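Local coordinates for citrate lyase subunit beta-like protein (Mycobacterium tuberculosis H37Rv, PDB 6AQ4) that is a magnesium-dependent member of the HpcH/HpaI aldolase family that binds citramalyl-CoA and may play a role in fatty acid biosynthesis, at residues 17-22 with 217-222; 36-41 with 68-73; 118-123 with 144-149. One frame throughout, in Å; residues are numbered along the deposited sequence.

Interaction 1: residues 17-22 with 217-222; sequences GWLFCP and IHPSQI. With CQM (Citramalyl-CoA), chain L.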
# COMPACT_ATOMS: atom_id res chain seq x y z
N GLY B 17 -0.58 -26.15 -2.44
CA GLY B 17 -2.00 -26.35 -2.64
C GLY B 17 -2.76 -26.72 -1.37
O GLY B 17 -2.94 -27.90 -1.06
N TRP B 18 -3.20 -25.70 -0.64
CA TRP B 18 -4.01 -25.93 0.56
C TRP B 18 -5.51 -25.80 0.27
O TRP B 18 -5.94 -25.02 -0.58
CB TRP B 18 -3.62 -24.99 1.71
CG TRP B 18 -2.21 -25.15 2.20
CD1 TRP B 18 -1.15 -25.70 1.53
CD2 TRP B 18 -1.71 -24.76 3.48
NE1 TRP B 18 -0.02 -25.67 2.31
CE2 TRP B 18 -0.34 -25.09 3.52
CE3 TRP B 18 -2.29 -24.16 4.61
CZ2 TRP B 18 0.46 -24.85 4.63
CZ3 TRP B 18 -1.49 -23.91 5.71
CH2 TRP B 18 -0.13 -24.25 5.71
N LEU B 19 -6.29 -26.59 1.00
CA LEU B 19 -7.71 -26.71 0.75
C LEU B 19 -8.49 -26.60 2.06
O LEU B 19 -8.25 -27.35 3.02
CB LEU B 19 -8.02 -28.05 0.07
CG LEU B 19 -9.48 -28.40 -0.21
CD1 LEU B 19 -10.17 -27.29 -0.99
CD2 LEU B 19 -9.58 -29.74 -0.94
N PHE B 20 -9.41 -25.65 2.10
CA PHE B 20 -10.40 -25.58 3.15
C PHE B 20 -11.39 -26.73 3.00
O PHE B 20 -11.83 -27.04 1.90
CB PHE B 20 -11.17 -24.28 3.03
CG PHE B 20 -10.57 -23.15 3.80
CD1 PHE B 20 -10.61 -23.12 5.19
CD2 PHE B 20 -10.01 -22.07 3.13
CE1 PHE B 20 -10.07 -22.05 5.89
CE2 PHE B 20 -9.48 -21.00 3.82
CZ PHE B 20 -9.51 -20.99 5.21
N CYS B 21 -11.74 -27.34 4.13
CA CYS B 21 -12.86 -28.27 4.20
C CYS B 21 -13.61 -28.01 5.52
O CYS B 21 -13.03 -28.15 6.59
CB CYS B 21 -12.37 -29.71 4.15
SG CYS B 21 -13.71 -30.92 4.22
N PRO B 22 -14.88 -27.60 5.45
CA PRO B 22 -15.62 -27.39 6.70
C PRO B 22 -15.63 -28.65 7.57
O PRO B 22 -15.86 -29.75 7.07
CB PRO B 22 -17.04 -27.07 6.21
CG PRO B 22 -16.83 -26.46 4.85
CD PRO B 22 -15.67 -27.23 4.26
N ILE B 217 -10.64 -23.44 -2.04
CA ILE B 217 -11.93 -23.78 -1.45
C ILE B 217 -12.64 -24.88 -2.24
O ILE B 217 -13.72 -25.33 -1.87
CB ILE B 217 -12.82 -22.53 -1.27
CG1 ILE B 217 -12.80 -21.65 -2.52
CG2 ILE B 217 -12.32 -21.71 -0.06
CD1 ILE B 217 -13.66 -22.15 -3.68
N HIS B 218 -12.02 -25.34 -3.31
CA HIS B 218 -12.54 -26.49 -4.04
C HIS B 218 -11.38 -27.38 -4.49
O HIS B 218 -10.33 -26.87 -4.89
CB HIS B 218 -13.38 -26.04 -5.25
CG HIS B 218 -14.23 -27.12 -5.84
ND1 HIS B 218 -13.80 -27.91 -6.88
CD2 HIS B 218 -15.48 -27.54 -5.53
CE1 HIS B 218 -14.75 -28.78 -7.19
NE2 HIS B 218 -15.78 -28.58 -6.39
N PRO B 219 -11.55 -28.71 -4.41
CA PRO B 219 -10.46 -29.60 -4.84
C PRO B 219 -10.09 -29.41 -6.32
O PRO B 219 -8.93 -29.58 -6.68
CB PRO B 219 -11.04 -31.00 -4.59
CG PRO B 219 -12.52 -30.81 -4.47
CD PRO B 219 -12.71 -29.44 -3.90
N SER B 220 -11.06 -29.04 -7.15
CA SER B 220 -10.79 -28.80 -8.57
C SER B 220 -9.73 -27.72 -8.77
O SER B 220 -9.09 -27.66 -9.81
CB SER B 220 -12.06 -28.39 -9.31
OG SER B 220 -12.54 -27.14 -8.84
N GLN B 221 -9.56 -26.86 -7.77
CA GLN B 221 -8.61 -25.76 -7.88
C GLN B 221 -7.15 -26.16 -7.61
O GLN B 221 -6.23 -25.46 -8.04
CB GLN B 221 -9.00 -24.62 -6.93
CG GLN B 221 -10.29 -23.91 -7.29
CD GLN B 221 -10.66 -22.86 -6.25
OE1 GLN B 221 -10.36 -23.03 -5.07
NE2 GLN B 221 -11.29 -21.78 -6.68
N ILE B 222 -6.95 -27.27 -6.90
CA ILE B 222 -5.61 -27.66 -6.48
C ILE B 222 -4.65 -27.86 -7.66
O ILE B 222 -3.55 -27.30 -7.67
CB ILE B 222 -5.61 -28.92 -5.58
CG1 ILE B 222 -6.21 -28.60 -4.21
CG2 ILE B 222 -4.20 -29.44 -5.41
CD1 ILE B 222 -5.54 -27.46 -3.50
C2 CQM L . -13.06 -16.55 3.26
C4 CQM L . -12.58 -14.26 3.97
C6 CQM L . -10.73 -16.04 3.83
P2A CQM L . -20.33 -28.84 -3.48
O5A CQM L . -20.43 -30.28 -3.07
O4A CQM L . -21.71 -28.21 -3.58
O3A CQM L . -19.56 -28.66 -4.84
O6A CQM L . -19.53 -28.02 -2.37
P1A CQM L . -19.32 -29.86 -5.84
O1A CQM L . -18.55 -29.33 -7.04
O2A CQM L . -20.67 -30.44 -6.26
O5B CQM L . -18.45 -30.97 -5.15
C5B CQM L . -18.13 -32.12 -5.87
C4B CQM L . -17.12 -33.06 -5.24
O4B CQM L . -16.16 -32.29 -4.62
C3B CQM L . -17.71 -33.84 -4.15
O3B CQM L . -16.97 -35.02 -4.00
C2B CQM L . -17.47 -33.01 -3.06
O2B CQM L . -17.85 -33.62 -1.87
C1B CQM L . -16.09 -32.55 -3.26
P3B CQM L . -17.49 -36.36 -4.68
O7A CQM L . -16.63 -37.53 -4.24
O8A CQM L . -17.42 -36.22 -6.20
O9A CQM L . -18.93 -36.57 -4.26
N9A CQM L . -15.70 -31.33 -2.55
C4A CQM L . -14.84 -31.25 -1.51
N3A CQM L . -14.10 -32.15 -0.84
C2A CQM L . -13.31 -31.76 0.16
N1A CQM L . -13.24 -30.47 0.53
C6A CQM L . -13.95 -29.53 -0.11
C5A CQM L . -14.77 -29.91 -1.16
N7A CQM L . -15.59 -29.22 -1.98
C8A CQM L . -16.15 -30.09 -2.82
N6A CQM L . -13.89 -28.13 0.26
CBP CQM L . -18.83 -25.92 -1.36
CCP CQM L . -19.58 -26.63 -2.43
CDP CQM L . -19.73 -25.89 -0.15
CEP CQM L . -18.50 -24.48 -1.83
CAP CQM L . -17.56 -26.70 -1.08
OAP CQM L . -16.65 -26.63 -2.15
C9P CQM L . -16.80 -26.20 0.15
O9P CQM L . -17.22 -26.40 1.27
N8P CQM L . -15.55 -25.47 -0.02
C7P CQM L . -14.87 -25.00 1.14
C6P CQM L . -15.71 -24.04 2.00
C5P CQM L . -14.93 -23.40 3.11
O5P CQM L . -14.16 -24.08 3.76
N4P CQM L . -15.10 -21.99 3.37
C3P CQM L . -14.32 -21.34 4.42
C2P CQM L . -13.07 -20.73 3.82
S1P CQM L . -13.32 -19.34 2.71
C1 CQM L . -13.57 -17.89 3.79
O2 CQM L . -14.13 -17.96 4.93
C3 CQM L . -12.19 -15.73 4.18
O7 CQM L . -12.45 -16.12 5.49
O3 CQM L . -13.29 -13.60 4.84
O4 CQM L . -12.22 -13.66 2.93
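L19 reaches the backbone joining I217 to H218 with its CD1 branch, 3.6 Å from H218 N, while the CD2 branch meets P219 CB at 4.1 Å. CG stands anti to the backbone N (chi1 177°), which carries both methyls over to the loop. I217 answers with CG2, which lies 4.0 Å from F20 CD2 and approaches the phenyl ring obliquely. I222 CD1 rests on main chain, 3.6 Å from G17 C. These apolar contacts supplement the closure of the TIM barrel: 17-22 is its first strand, 217-222 follows its last, and C216 makes the backbone hydrogen bonds to W18 and F20. Citramalyl-CoA lies along this seam. Its C2P sits 3.3 Å above the F20 ring plane, over the ring centre. The adenine amino group N6A donates to F20 O at 2.8 Å, and the pantetheine amide N8P donates to I217 O at 2.6 Å; the hydroxyl OAP gives I217 O a second, longer bond. H218 NE2 donates to the pyrophosphate oxygen O1A at 2.9 Å. Behind this shell, H218 ND1 accepts from S220 N, and P219 CD covers part of one imidazole face. H218 and Q221 form a capping box whose H218 N to Q221 OE1 arm is weak; OE1 accepts more firmly from I217 N (C=O...N angle 161°), while Q221 NE2 is held by H190 O.

Interaction 2: residues 36-41 with 68-73; sequences ADVVIL and RTVVRI. With CQM (Citramalyl-CoA), chain L.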
# COMPACT_ATOMS: atom_id res chain seq x y z
N ALA B 36 -5.27 -32.34 -1.77
CA ALA B 36 -4.47 -31.16 -1.45
C ALA B 36 -3.14 -31.48 -0.76
O ALA B 36 -2.95 -32.58 -0.24
CB ALA B 36 -5.28 -30.22 -0.59
N ASP B 37 -2.24 -30.50 -0.76
CA ASP B 37 -0.95 -30.65 -0.09
C ASP B 37 -1.12 -30.49 1.43
O ASP B 37 -0.45 -31.16 2.22
CB ASP B 37 0.08 -29.66 -0.67
CG ASP B 37 0.35 -29.89 -2.17
OD1 ASP B 37 0.87 -30.97 -2.55
OD2 ASP B 37 0.06 -28.98 -2.98
N VAL B 38 -2.02 -29.59 1.83
CA VAL B 38 -2.38 -29.41 3.23
C VAL B 38 -3.87 -29.08 3.30
O VAL B 38 -4.39 -28.35 2.46
CB VAL B 38 -1.60 -28.25 3.89
CG1 VAL B 38 -2.19 -27.89 5.26
CG2 VAL B 38 -0.12 -28.59 4.02
N VAL B 39 -4.56 -29.63 4.30
CA VAL B 39 -5.98 -29.36 4.48
C VAL B 39 -6.22 -28.47 5.70
O VAL B 39 -5.64 -28.67 6.75
CB VAL B 39 -6.79 -30.66 4.63
CG1 VAL B 39 -8.19 -30.35 5.17
CG2 VAL B 39 -6.85 -31.40 3.31
N ILE B 40 -7.08 -27.47 5.53
CA ILE B 40 -7.50 -26.63 6.65
C ILE B 40 -8.92 -27.02 7.09
O ILE B 40 -9.90 -26.58 6.48
CB ILE B 40 -7.49 -25.13 6.29
CG1 ILE B 40 -6.10 -24.70 5.79
CG2 ILE B 40 -7.90 -24.29 7.49
CD1 ILE B 40 -6.08 -23.29 5.18
N LEU B 41 -9.03 -27.86 8.11
CA LEU B 41 -10.33 -28.20 8.69
C LEU B 41 -10.90 -26.96 9.37
O LEU B 41 -10.25 -26.34 10.20
CB LEU B 41 -10.17 -29.33 9.69
CG LEU B 41 -9.64 -30.59 9.01
CD1 LEU B 41 -9.43 -31.72 10.00
CD2 LEU B 41 -10.60 -31.01 7.91
N ARG B 68 -0.15 -32.63 7.85
CA ARG B 68 -0.69 -32.01 6.64
C ARG B 68 -2.07 -31.42 6.90
O ARG B 68 -2.90 -31.32 6.00
CB ARG B 68 -0.75 -33.03 5.50
CG ARG B 68 0.61 -33.59 5.10
CD ARG B 68 1.62 -32.47 4.87
NE ARG B 68 2.99 -32.96 4.85
CZ ARG B 68 4.07 -32.20 5.06
NH1 ARG B 68 3.93 -30.91 5.33
NH2 ARG B 68 5.28 -32.74 5.03
N THR B 69 -2.31 -31.02 8.14
CA THR B 69 -3.64 -30.55 8.53
C THR B 69 -3.56 -29.41 9.54
O THR B 69 -2.90 -29.52 10.57
CB THR B 69 -4.50 -31.71 9.09
OG1 THR B 69 -4.53 -32.78 8.14
CG2 THR B 69 -5.93 -31.25 9.37
N VAL B 70 -4.22 -28.31 9.21
CA VAL B 70 -4.35 -27.18 10.12
C VAL B 70 -5.83 -27.06 10.48
O VAL B 70 -6.70 -27.49 9.71
CB VAL B 70 -3.83 -25.87 9.46
CG1 VAL B 70 -4.19 -24.64 10.30
CG2 VAL B 70 -2.33 -25.94 9.24
N VAL B 71 -6.14 -26.52 11.65
CA VAL B 71 -7.54 -26.37 12.05
C VAL B 71 -7.86 -24.89 12.20
O VAL B 71 -7.25 -24.21 13.02
CB VAL B 71 -7.84 -27.07 13.39
CG1 VAL B 71 -9.28 -26.81 13.82
CG2 VAL B 71 -7.57 -28.58 13.28
N ARG B 72 -8.80 -24.38 11.41
CA ARG B 72 -9.21 -22.99 11.63
C ARG B 72 -10.20 -22.95 12.79
O ARG B 72 -11.30 -23.48 12.70
CB ARG B 72 -9.81 -22.32 10.40
CG ARG B 72 -10.04 -20.82 10.65
CD ARG B 72 -10.28 -20.02 9.36
NE ARG B 72 -11.58 -20.31 8.76
CZ ARG B 72 -12.17 -19.56 7.83
NH1 ARG B 72 -11.57 -18.46 7.40
NH2 ARG B 72 -13.37 -19.91 7.36
N ILE B 73 -9.78 -22.32 13.89
CA ILE B 73 -10.65 -22.14 15.04
C ILE B 73 -11.40 -20.82 14.88
O ILE B 73 -11.21 -20.10 13.90
CB ILE B 73 -9.86 -22.13 16.34
CG1 ILE B 73 -8.78 -21.05 16.30
CG2 ILE B 73 -9.21 -23.49 16.55
CD1 ILE B 73 -7.89 -21.04 17.56
C2 CQM L . -13.06 -16.55 3.26
C4 CQM L . -12.58 -14.26 3.97
C6 CQM L . -10.73 -16.04 3.83
P2A CQM L . -20.33 -28.84 -3.48
O5A CQM L . -20.43 -30.28 -3.07
O4A CQM L . -21.71 -28.21 -3.58
O3A CQM L . -19.56 -28.66 -4.84
O6A CQM L . -19.53 -28.02 -2.37
P1A CQM L . -19.32 -29.86 -5.84
O1A CQM L . -18.55 -29.33 -7.04
O2A CQM L . -20.67 -30.44 -6.26
O5B CQM L . -18.45 -30.97 -5.15
C5B CQM L . -18.13 -32.12 -5.87
C4B CQM L . -17.12 -33.06 -5.24
O4B CQM L . -16.16 -32.29 -4.62
C3B CQM L . -17.71 -33.84 -4.15
O3B CQM L . -16.97 -35.02 -4.00
C2B CQM L . -17.47 -33.01 -3.06
O2B CQM L . -17.85 -33.62 -1.87
C1B CQM L . -16.09 -32.55 -3.26
P3B CQM L . -17.49 -36.36 -4.68
O7A CQM L . -16.63 -37.53 -4.24
O8A CQM L . -17.42 -36.22 -6.20
O9A CQM L . -18.93 -36.57 -4.26
N9A CQM L . -15.70 -31.33 -2.55
C4A CQM L . -14.84 -31.25 -1.51
N3A CQM L . -14.10 -32.15 -0.84
C2A CQM L . -13.31 -31.76 0.16
N1A CQM L . -13.24 -30.47 0.53
C6A CQM L . -13.95 -29.53 -0.11
C5A CQM L . -14.77 -29.91 -1.16
N7A CQM L . -15.59 -29.22 -1.98
C8A CQM L . -16.15 -30.09 -2.82
N6A CQM L . -13.89 -28.13 0.26
CBP CQM L . -18.83 -25.92 -1.36
CCP CQM L . -19.58 -26.63 -2.43
CDP CQM L . -19.73 -25.89 -0.15
CEP CQM L . -18.50 -24.48 -1.83
CAP CQM L . -17.56 -26.70 -1.08
OAP CQM L . -16.65 -26.63 -2.15
C9P CQM L . -16.80 -26.20 0.15
O9P CQM L . -17.22 -26.40 1.27
N8P CQM L . -15.55 -25.47 -0.02
C7P CQM L . -14.87 -25.00 1.14
C6P CQM L . -15.71 -24.04 2.00
C5P CQM L . -14.93 -23.40 3.11
O5P CQM L . -14.16 -24.08 3.76
N4P CQM L . -15.10 -21.99 3.37
C3P CQM L . -14.32 -21.34 4.42
C2P CQM L . -13.07 -20.73 3.82
S1P CQM L . -13.32 -19.34 2.71
C1 CQM L . -13.57 -17.89 3.79
O2 CQM L . -14.13 -17.96 4.93
C3 CQM L . -12.19 -15.73 4.18
O7 CQM L . -12.45 -16.12 5.49
O3 CQM L . -13.29 -13.60 4.84
O4 CQM L . -12.22 -13.66 2.93
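R72 leaves its strand across I40 at a slant, with R72 CB 4.0 Å from I40 CG2. CG is anti to the backbone N (chi1 -172°), and the chain runs on extended through CD before bending at chi3 (71°), a turn that helps bring the guanidinium to citramalyl-CoA. NE forms a salt bridge with D42 OD1, which helps fix the rotation of the flat group. At the tip, NH1 donates to the ligand hydroxyl oxygen O7 at 3.1 Å, and NH2 donates to the thioester oxygen O2 at 3.2 Å with an N-H...O angle of 162°. O2 lies in the guanidinium plane and O7 near it, both at the edge; NH1 and NH2 thus hold two different groups of the ligand. E44 OE1 adds only a long, weak ion pair to NH2.

The base of this arm is anchored by parallel pairing of 38-41 with 69-72. V39 N binds R68 O at 2.9 Å and V39 O accepts from V70 N; L41 N then binds V70 O, and R72 N donates to L41 O at 2.7 Å. I40 and V70 share one face of the sheet, where both also pack on M97. V39, L41, T69 and V71 occupy the other, and there L41 CD1 meets T69 CG2 at 3.6 Å. At the far end the aliphatic part of R68, poorly ordered, lies along the D37 carbonyl, with R68 CD 3.6 Å from D37 O.

The two strands, with helix 52-61 between them, make a beta-alpha-beta unit of the TIM barrel, and the substrate-binding arginine stands at the C-terminal end of its second strand, where active sites of this fold are found.

Interaction 3: residues 118-123 with 144-149; sequences LVETAR and AEDLIA. With MG (magnesium ion), chain K; CQM (Citramalyl-CoA), chain L.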
# COMPACT_ATOMS: atom_id res chain seq x y z
N LEU B 118 -4.88 -15.23 10.28
CA LEU B 118 -5.64 -14.83 9.11
C LEU B 118 -6.12 -13.40 9.35
O LEU B 118 -7.06 -13.16 10.13
CB LEU B 118 -6.81 -15.78 8.85
CG LEU B 118 -7.89 -15.39 7.83
CD1 LEU B 118 -7.30 -15.08 6.45
CD2 LEU B 118 -8.99 -16.48 7.73
N VAL B 119 -5.46 -12.46 8.69
CA VAL B 119 -5.82 -11.06 8.78
C VAL B 119 -6.86 -10.72 7.72
O VAL B 119 -6.66 -10.93 6.52
CB VAL B 119 -4.57 -10.16 8.62
CG1 VAL B 119 -4.96 -8.68 8.57
CG2 VAL B 119 -3.62 -10.44 9.75
N GLU B 120 -7.99 -10.19 8.18
CA GLU B 120 -9.14 -9.99 7.32
C GLU B 120 -10.05 -8.89 7.89
O GLU B 120 -11.26 -8.92 7.70
CB GLU B 120 -9.91 -11.32 7.17
CG GLU B 120 -10.08 -12.07 8.49
CD GLU B 120 -10.86 -13.36 8.33
OE1 GLU B 120 -11.34 -13.59 7.21
OE2 GLU B 120 -10.99 -14.13 9.31
N THR B 121 -9.46 -7.93 8.58
CA THR B 121 -10.19 -6.76 9.06
C THR B 121 -9.23 -5.57 9.04
O THR B 121 -8.01 -5.76 8.99
CB THR B 121 -10.69 -6.95 10.52
OG1 THR B 121 -9.56 -6.96 11.40
CG2 THR B 121 -11.46 -8.24 10.69
N ALA B 122 -9.76 -4.36 9.04
CA ALA B 122 -8.91 -3.18 8.98
C ALA B 122 -7.97 -3.15 10.17
O ALA B 122 -6.78 -2.84 10.05
CB ALA B 122 -9.75 -1.91 8.93
N ARG B 123 -8.50 -3.48 11.35
CA ARG B 123 -7.67 -3.51 12.54
C ARG B 123 -6.51 -4.49 12.38
O ARG B 123 -5.38 -4.16 12.73
CB ARG B 123 -8.48 -3.86 13.81
CG ARG B 123 -7.63 -3.88 15.07
CD ARG B 123 -7.05 -2.49 15.40
NE ARG B 123 -8.10 -1.60 15.90
CZ ARG B 123 -8.33 -1.34 17.19
NH1 ARG B 123 -7.56 -1.89 18.12
NH2 ARG B 123 -9.31 -0.53 17.54
N ALA B 144 -10.01 -11.27 1.95
CA ALA B 144 -10.62 -10.10 1.32
C ALA B 144 -12.07 -9.88 1.70
O ALA B 144 -12.55 -8.75 1.66
CB ALA B 144 -10.52 -10.22 -0.22
N GLU B 145 -12.80 -10.95 2.01
CA GLU B 145 -14.24 -10.81 2.15
C GLU B 145 -14.66 -10.28 3.52
O GLU B 145 -15.49 -9.38 3.62
CB GLU B 145 -14.97 -12.11 1.77
CG GLU B 145 -14.52 -12.66 0.40
CD GLU B 145 -14.71 -11.66 -0.76
OE1 GLU B 145 -15.73 -10.95 -0.79
OE2 GLU B 145 -13.83 -11.59 -1.65
N ASP B 146 -14.08 -10.83 4.59
CA ASP B 146 -14.28 -10.23 5.89
C ASP B 146 -13.69 -8.83 5.93
O ASP B 146 -14.18 -7.97 6.65
CB ASP B 146 -13.68 -11.09 6.99
CG ASP B 146 -14.72 -11.97 7.67
OD1 ASP B 146 -15.84 -11.48 7.94
OD2 ASP B 146 -14.41 -13.15 7.92
N LEU B 147 -12.64 -8.60 5.15
CA LEU B 147 -12.07 -7.25 5.08
C LEU B 147 -13.13 -6.26 4.60
O LEU B 147 -13.42 -5.28 5.28
CB LEU B 147 -10.85 -7.20 4.16
CG LEU B 147 -10.17 -5.83 4.08
CD1 LEU B 147 -9.63 -5.37 5.46
CD2 LEU B 147 -9.06 -5.84 3.00
N ILE B 148 -13.69 -6.50 3.42
CA ILE B 148 -14.72 -5.64 2.86
C ILE B 148 -15.96 -5.60 3.76
O ILE B 148 -16.61 -4.56 3.92
CB ILE B 148 -15.12 -6.11 1.45
CG1 ILE B 148 -13.94 -5.93 0.49
CG2 ILE B 148 -16.32 -5.33 0.92
CD1 ILE B 148 -13.66 -4.50 0.17
N ALA B 149 -16.30 -6.75 4.34
CA ALA B 149 -17.46 -6.83 5.24
C ALA B 149 -17.27 -5.88 6.41
O ALA B 149 -18.07 -4.98 6.63
CB ALA B 149 -17.67 -8.25 5.74
MG MG K . -13.21 -14.62 6.89
C2 CQM L . -13.06 -16.55 3.26
C4 CQM L . -12.58 -14.26 3.97
C6 CQM L . -10.73 -16.04 3.83
P2A CQM L . -20.33 -28.84 -3.48
O5A CQM L . -20.43 -30.28 -3.07
O4A CQM L . -21.71 -28.21 -3.58
O3A CQM L . -19.56 -28.66 -4.84
O6A CQM L . -19.53 -28.02 -2.37
P1A CQM L . -19.32 -29.86 -5.84
O1A CQM L . -18.55 -29.33 -7.04
O2A CQM L . -20.67 -30.44 -6.26
O5B CQM L . -18.45 -30.97 -5.15
C5B CQM L . -18.13 -32.12 -5.87
C4B CQM L . -17.12 -33.06 -5.24
O4B CQM L . -16.16 -32.29 -4.62
C3B CQM L . -17.71 -33.84 -4.15
O3B CQM L . -16.97 -35.02 -4.00
C2B CQM L . -17.47 -33.01 -3.06
O2B CQM L . -17.85 -33.62 -1.87
C1B CQM L . -16.09 -32.55 -3.26
P3B CQM L . -17.49 -36.36 -4.68
O7A CQM L . -16.63 -37.53 -4.24
O8A CQM L . -17.42 -36.22 -6.20
O9A CQM L . -18.93 -36.57 -4.26
N9A CQM L . -15.70 -31.33 -2.55
C4A CQM L . -14.84 -31.25 -1.51
N3A CQM L . -14.10 -32.15 -0.84
C2A CQM L . -13.31 -31.76 0.16
N1A CQM L . -13.24 -30.47 0.53
C6A CQM L . -13.95 -29.53 -0.11
C5A CQM L . -14.77 -29.91 -1.16
N7A CQM L . -15.59 -29.22 -1.98
C8A CQM L . -16.15 -30.09 -2.82
N6A CQM L . -13.89 -28.13 0.26
CBP CQM L . -18.83 -25.92 -1.36
CCP CQM L . -19.58 -26.63 -2.43
CDP CQM L . -19.73 -25.89 -0.15
CEP CQM L . -18.50 -24.48 -1.83
CAP CQM L . -17.56 -26.70 -1.08
OAP CQM L . -16.65 -26.63 -2.15
C9P CQM L . -16.80 -26.20 0.15
O9P CQM L . -17.22 -26.40 1.27
N8P CQM L . -15.55 -25.47 -0.02
C7P CQM L . -14.87 -25.00 1.14
C6P CQM L . -15.71 -24.04 2.00
C5P CQM L . -14.93 -23.40 3.11
O5P CQM L . -14.16 -24.08 3.76
N4P CQM L . -15.10 -21.99 3.37
C3P CQM L . -14.32 -21.34 4.42
C2P CQM L . -13.07 -20.73 3.82
S1P CQM L . -13.32 -19.34 2.71
C1 CQM L . -13.57 -17.89 3.79
O2 CQM L . -14.13 -17.96 4.93
C3 CQM L . -12.19 -15.73 4.18
O7 CQM L . -12.45 -16.12 5.49
O3 CQM L . -13.29 -13.60 4.84
O4 CQM L . -12.22 -13.66 2.93
O HOH W 1 -12.82 -15.86 8.71
O HOH W 2 -15.22 -15.71 6.58
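The carboxylate planes of E120 and D146 stand 85° apart, although the two side chains run alongside each other in one direction. E120 CG sits between the backbone N and the carbonyl carbon (chi1 44°), and the chain extended beyond it brings OE1 to the magnesium ion. E120 OE1 and D146 OD2 are each 2.2 Å from the metal, which explains their 3.2 Å approach without a hydrogen bond; citramalyl-CoA O7 and O3 and two waters complete an octahedron, the waters trans to E120 OE1 and O3. E120 OE2 accepts from the water trans to O3 at 2.6 Å and from K100 N, the other water donates to the thioester oxygen O2, and D146 OD2 also binds K100 NZ. The site lies at the C-terminal mouth of the TIM barrel, between strand 114-119 and helix 144-151. E145 N donates to ligand carboxylate oxygen O4 and D146 N to O3, each at 2.9 Å, and the helix end would probably favour their negative charge. L147 CD1 packs on T121 C, 3.6 Å away. T121 N-caps helix 122-125 through OG1 to G124 N, OG1 also being hydrogen-bonded to E102 OE1, and P263 of a neighbouring subunit packs on E145 and D146.

How the interactions relate
All three contacts are buried and belong to one parallel barrel, yet their chemistry changes from wall to mouth. Interaction 2 is regular backbone pairing of adjacent strands. Interaction 1 joins it directly, since strands 17-22 and 38-42 are neighbours and L19 O lies 2.8 Å from I40 N, a probable hydrogen bond; its own two segments meet through apolar groups. Interaction 3, centred about 20 Å from each of the others, depends on a metal and lies beside a subunit interface. Citramalyl-CoA spans the set: 17-22 with 217-222 hold its CoA portion, R72 of interaction 2 its thioester and hydroxyl oxygens, and 118-123 with 144-149 its metal-bound acyl end.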